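Local coordinates for protein cytokinin riboside 5'-monophosphate phosphoribohydrolase (Corynebacterium glutamicum, PDB 5WQ3) that is a LOG-type protein of the SLOG clan, built on a parallel, Rossmann-like alpha/beta sheet, at residues C[182-185]-C[186-190]; C[230-234]-C[235-239]. One frame throughout, in Å; residues are numbered along the deposited sequence. Where two conformers were deposited one is given.

Contact 1: C[182-185]-C[186-190]; sequences VLCM and VQTGK
Cys184 O is gripped twice by Thr188, once by its backbone amide and once by its side-chain hydroxyl, in the last turn of helix 173-188. Thr188 OG1 donates to Cys184 O over 2.8 Å, arriving in the carbonyl plane on a lone pair, whereas Thr188 N, 3.0 Å from Cys184 O, comes from above that plane. The two donors therefore use different approaches to one acceptor. The hydroxyl gets there because chi1 of 56° folds OG1 back over the residue's own main chain, toward the preceding turn; threonine suits the place in that its hydroxyl can share a carbonyl of that turn. Just before it, the i to i-4 pattern is regular: Val186 N bonds to Val182 O and Gln187 N to Leu183 O, at 2.8 Å between Val186 N and Val182 O. Past Thr188 the chain unwinds. Gly189 takes a positive phi of 77°, a backbone shape that glycine adopts readily.

The packing follows the same turns. Val182 and Val186 run alongside each other, and both also touch Ile196 of the next strand, so their apolar surfaces suit the sheet-facing side. On another side, the Met185 chain curls round beyond CG and brings SD to 3.9 Å from CB of Lys190, a flexible thioether lying against aliphatic methylenes, while the ammonium of the lysine extends away from this contact. Gln187 stretches to Asp225, beyond the two segments, whose OD2 accepts a hydrogen bond from NE2. The bond from Gly189 N to Val186 O and the weak one from Lys190 N to Met185 O, together with the positive phi, define a Schellman motif, ending the helix of the beta-alpha-beta unit formed by strand 166-168, helix 173-188 and strand 196-199.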
loop_
_atom_site.group_PDB
_atom_site.type_symbol
_atom_site.label_atom_id
_atom_site.label_comp_id
_atom_site.label_asym_id
_atom_site.label_seq_id
_atom_site.Cartn_x
_atom_site.Cartn_y
_atom_site.Cartn_z
ATOM N N VAL C 182 41.904 24.671 -49.085
ATOM C CA VAL C 182 42.550 24.303 -50.340
ATOM C C VAL C 182 42.847 25.568 -51.147
ATOM O O VAL C 182 43.872 25.684 -51.782
ATOM C CB VAL C 182 41.803 23.236 -51.158
ATOM C CG1 VAL C 182 40.341 23.612 -51.429
ATOM C CG2 VAL C 182 42.518 22.990 -52.473
ATOM N N LEU C 183 41.919 26.511 -51.140
ATOM C CA LEU C 183 42.130 27.745 -51.855
ATOM C C LEU C 183 43.416 28.455 -51.369
ATOM O O LEU C 183 44.177 28.909 -52.199
ATOM C CB LEU C 183 40.929 28.675 -51.731
ATOM C CG LEU C 183 39.840 28.375 -52.735
ATOM C CD1 LEU C 183 38.597 29.147 -52.352
ATOM C CD2 LEU C 183 40.276 28.740 -54.149
ATOM N N CYS C 184 43.633 28.507 -50.063
ATOM C CA CYS C 184 44.858 29.095 -49.500
ATOM C C CYS C 184 46.137 28.255 -49.785
ATOM O O CYS C 184 47.226 28.808 -49.888
ATOM C CB CYS C 184 44.666 29.341 -47.993
ATOM S SG CYS C 184 46.098 30.045 -47.143
ATOM N N MET C 185 45.998 26.938 -49.913
ATOM C CA MET C 185 47.086 26.056 -50.274
ATOM C C MET C 185 47.408 26.253 -51.756
ATOM O O MET C 185 48.569 26.260 -52.138
ATOM C CB MET C 185 46.760 24.616 -49.975
ATOM C CG MET C 185 46.556 24.300 -48.506
ATOM S SD MET C 185 48.109 24.286 -47.607
ATOM C CE MET C 185 48.000 25.717 -46.541
ATOM N N VAL C 186 46.387 26.482 -52.586
ATOM C CA VAL C 186 46.663 26.728 -53.994
ATOM C C VAL C 186 47.337 28.083 -54.163
ATOM O O VAL C 186 48.372 28.201 -54.852
ATOM C CB VAL C 186 45.426 26.559 -54.881
ATOM C CG1 VAL C 186 45.645 27.111 -56.281
ATOM C CG2 VAL C 186 45.056 25.098 -54.936
ATOM N N GLN C 187 46.803 29.096 -53.499
ATOM C CA GLN C 187 47.350 30.446 -53.628
ATOM C C GLN C 187 48.802 30.532 -53.093
ATOM O O GLN C 187 49.620 31.168 -53.712
ATOM C CB GLN C 187 46.369 31.452 -53.014
ATOM C CG GLN C 187 46.893 32.783 -52.619
ATOM C CD GLN C 187 45.890 33.387 -51.679
ATOM O OE1 GLN C 187 45.703 32.887 -50.580
ATOM N NE2 GLN C 187 45.164 34.355 -52.142
ATOM N N THR C 188 49.139 29.811 -52.021
ATOM C CA THR C 188 50.491 29.843 -51.454
ATOM C C THR C 188 51.460 28.923 -52.192
ATOM O O THR C 188 52.634 28.956 -51.890
ATOM C CB THR C 188 50.538 29.485 -49.934
ATOM O OG1 THR C 188 49.942 28.193 -49.666
ATOM C CG2 THR C 188 49.845 30.518 -49.118
ATOM N N GLY C 189 50.990 28.099 -53.136
ATOM C CA GLY C 189 51.870 27.145 -53.825
ATOM C C GLY C 189 52.242 25.892 -53.035
ATOM O O GLY C 189 53.121 25.150 -53.419
ATOM N N LYS C 190 51.534 25.585 -51.957
ATOM C CA LYS C 190 51.866 24.393 -51.199
ATOM C C LYS C 190 51.293 23.180 -51.937
ATOM O O LYS C 190 51.682 22.079 -51.660
ATOM C CB LYS C 190 51.329 24.499 -49.769
ATOM C CG LYS C 190 51.742 25.766 -48.994
ATOM C CD LYS C 190 53.228 25.821 -48.646
ATOM C CE LYS C 190 53.618 24.684 -47.697
ATOM N NZ LYS C 190 55.018 24.739 -47.172
#

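Contact 2: C[230-234]-C[235-239]; sequences LVTDD and LDQAV. With PGE (triethylene glycol), chain M.
The N-cap of helix 235-246 brings Asp234 and Thr232 together with Gln237: the switch from strand 230-232 into the helix rests on an Asp N-cap whose own amide closes an ST turn on Thr232. Asp234 OD1 accepts from Gln237 N at 2.9 Å, a nearly straight bond (167° at the hydrogen) that meets the carboxylate from above its plane. Aspartate suits the N-cap because its short side chain can reach the amide of Gln237 in the first turn, and its negative charge would probably be favoured at this end of the helix dipole. The main chain adds the first helical bond, from Ala238 N to Asp234 O.

Thr232 carries the other half. With OG1 anti to the backbone N (chi1 -178°), its hydroxyl accepts from Asp234 N at 2.9 Å and donates to Gln237 OE1, which lies 2.7 Å from Thr232 OG1. The hydroxyl thus acts both ways, and as donor it is tilted from the plane of the amide carbonyl. Gln237 is long enough to span from helix to strand because its chain is extended beyond CG. The other end of its amide, NE2, donates to O3 of a triethylene glycol at 3.1 Å, and O4 of that molecule makes a weak bond to Val231 O.

Beside the amide, CD1 of Leu230 is 4.0 Å from NE2 of Gln237, and CD2 of Leu230 lies 4.1 Å from CA of Ala238. Ala238, small and buried, touches Val197 and Ile199 of the adjacent strand, while Leu235 packs on helix 84-98 and Asp236 pairs with Lys95. Strand and helix segments run nearly antiparallel, at 165°, a strand-turn-helix reversal characteristic of parallel alpha/beta folds.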
loop_
_atom_site.group_PDB
_atom_site.type_symbol
_atom_site.label_atom_id
_atom_site.label_comp_id
_atom_site.label_asym_id
_atom_site.label_seq_id
_atom_site.Cartn_x
_atom_site.Cartn_y
_atom_site.Cartn_z
ATOM N N LEU C 230 36.172 26.017 -60.937
ATOM C CA LEU C 230 35.021 25.869 -61.789
ATOM C C LEU C 230 33.808 25.777 -60.909
ATOM O O LEU C 230 33.820 25.068 -59.910
ATOM C CB LEU C 230 35.138 24.595 -62.587
ATOM C CG LEU C 230 33.919 24.174 -63.352
ATOM C CD1 LEU C 230 33.491 25.212 -64.394
ATOM C CD2 LEU C 230 34.205 22.828 -63.968
ATOM N N VAL C 231 32.764 26.520 -61.262
ATOM C CA VAL C 231 31.436 26.360 -60.678
ATOM C C VAL C 231 30.438 25.863 -61.740
ATOM O O VAL C 231 30.250 26.560 -62.716
ATOM C CB VAL C 231 30.894 27.725 -60.108
ATOM C CG1 VAL C 231 29.598 27.517 -59.361
ATOM C CG2 VAL C 231 31.909 28.450 -59.228
ATOM N N THR C 232 29.790 24.719 -61.562
ATOM C CA THR C 232 28.966 24.169 -62.614
ATOM C C THR C 232 27.937 23.244 -62.052
ATOM O O THR C 232 28.065 22.780 -60.920
ATOM C CB THR C 232 29.822 23.394 -63.641
ATOM O OG1 THR C 232 28.970 22.909 -64.675
ATOM C CG2 THR C 232 30.548 22.137 -62.920
ATOM N N ASP C 233 26.902 22.959 -62.841
ATOM C CA ASP C 233 25.956 21.881 -62.542
ATOM C C ASP C 233 26.182 20.638 -63.372
ATOM O O ASP C 233 25.448 19.645 -63.227
ATOM C CB ASP C 233 24.540 22.372 -62.789
ATOM C CG ASP C 233 24.137 23.425 -61.794
ATOM O OD1 ASP C 233 24.504 23.285 -60.570
ATOM O OD2 ASP C 233 23.486 24.405 -62.196
ATOM N N ASP C 234 27.135 20.703 -64.313
ATOM C CA ASP C 234 27.322 19.605 -65.268
ATOM C C ASP C 234 28.460 18.751 -64.716
ATOM O O ASP C 234 29.577 19.186 -64.692
ATOM C CB ASP C 234 27.698 20.171 -66.613
ATOM C CG ASP C 234 27.799 19.116 -67.696
ATOM O OD1 ASP C 234 28.391 18.061 -67.480
ATOM O OD2 ASP C 234 27.300 19.362 -68.813
ATOM N N LEU C 235 28.140 17.559 -64.278
ATOM C CA LEU C 235 29.119 16.666 -63.673
ATOM C C LEU C 235 30.145 16.156 -64.673
ATOM O O LEU C 235 31.291 15.911 -64.300
ATOM C CB LEU C 235 28.410 15.507 -63.044
ATOM C CG LEU C 235 27.362 15.876 -62.004
ATOM C CD1 LEU C 235 26.605 14.644 -61.547
ATOM C CD2 LEU C 235 27.953 16.616 -60.807
ATOM N N ASP C 236 29.764 15.929 -65.942
ATOM C CA ASP C 236 30.785 15.560 -66.913
ATOM C C ASP C 236 31.774 16.679 -67.164
ATOM O O ASP C 236 32.956 16.461 -67.350
ATOM C CB ASP C 236 30.147 15.185 -68.225
ATOM C CG ASP C 236 29.416 13.918 -68.152
ATOM O OD1 ASP C 236 29.937 12.906 -67.621
ATOM O OD2 ASP C 236 28.294 13.931 -68.649
ATOM N N GLN C 237 31.291 17.915 -67.218
ATOM C CA GLN C 237 32.213 19.021 -67.289
ATOM C C GLN C 237 33.133 19.088 -66.079
ATOM O O GLN C 237 34.273 19.545 -66.236
ATOM C CB GLN C 237 31.485 20.356 -67.332
ATOM C CG GLN C 237 32.362 21.557 -67.513
ATOM C CD GLN C 237 31.558 22.858 -67.447
ATOM O OE1 GLN C 237 30.428 22.862 -66.965
ATOM N NE2 GLN C 237 32.134 23.942 -67.928
ATOM N N ALA C 238 32.603 18.812 -64.883
ATOM C CA ALA C 238 33.427 18.855 -63.662
ATOM C C ALA C 238 34.566 17.907 -63.818
ATOM O O ALA C 238 35.731 18.247 -63.542
ATOM C CB ALA C 238 32.614 18.436 -62.438
ATOM N N VAL C 239 34.242 16.701 -64.279
ATOM C CA VAL C 239 35.261 15.612 -64.252
ATOM C C VAL C 239 36.290 15.896 -65.357
ATOM O O VAL C 239 37.507 15.765 -65.179
ATOM C CB VAL C 239 34.540 14.277 -64.416
ATOM C CG1 VAL C 239 35.478 13.136 -64.726
ATOM C CG2 VAL C 239 33.670 14.039 -63.216
HETATM O O4 PGE M . 28.408 27.605 -64.677
HETATM C C6 PGE M . 29.147 26.694 -65.485
HETATM C C5 PGE M . 30.295 27.475 -66.106
HETATM O O3 PGE M . 30.971 26.642 -67.043
#

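Overall arrangement
Both contacts are local, and they follow in series without nesting or crossing. From the N terminus, the chain lays down four strands, ending with edge strand 145-149, before strand 166-168 leads into helix 173-188, whose end is contact 1. The loop beyond it returns to strand 196-199; helices 201-216 and 223-227 then lead to strand 230-232, the outermost strand on that side of the sheet within this chain, where contact 2 turns the chain into helix 235-246. Strand 196-199 is the common neighbour: residues of both contacts pack on it. Their centres are 21 Å apart and their nearest atoms about 8 Å, so one closes a helix and the other starts one without touching.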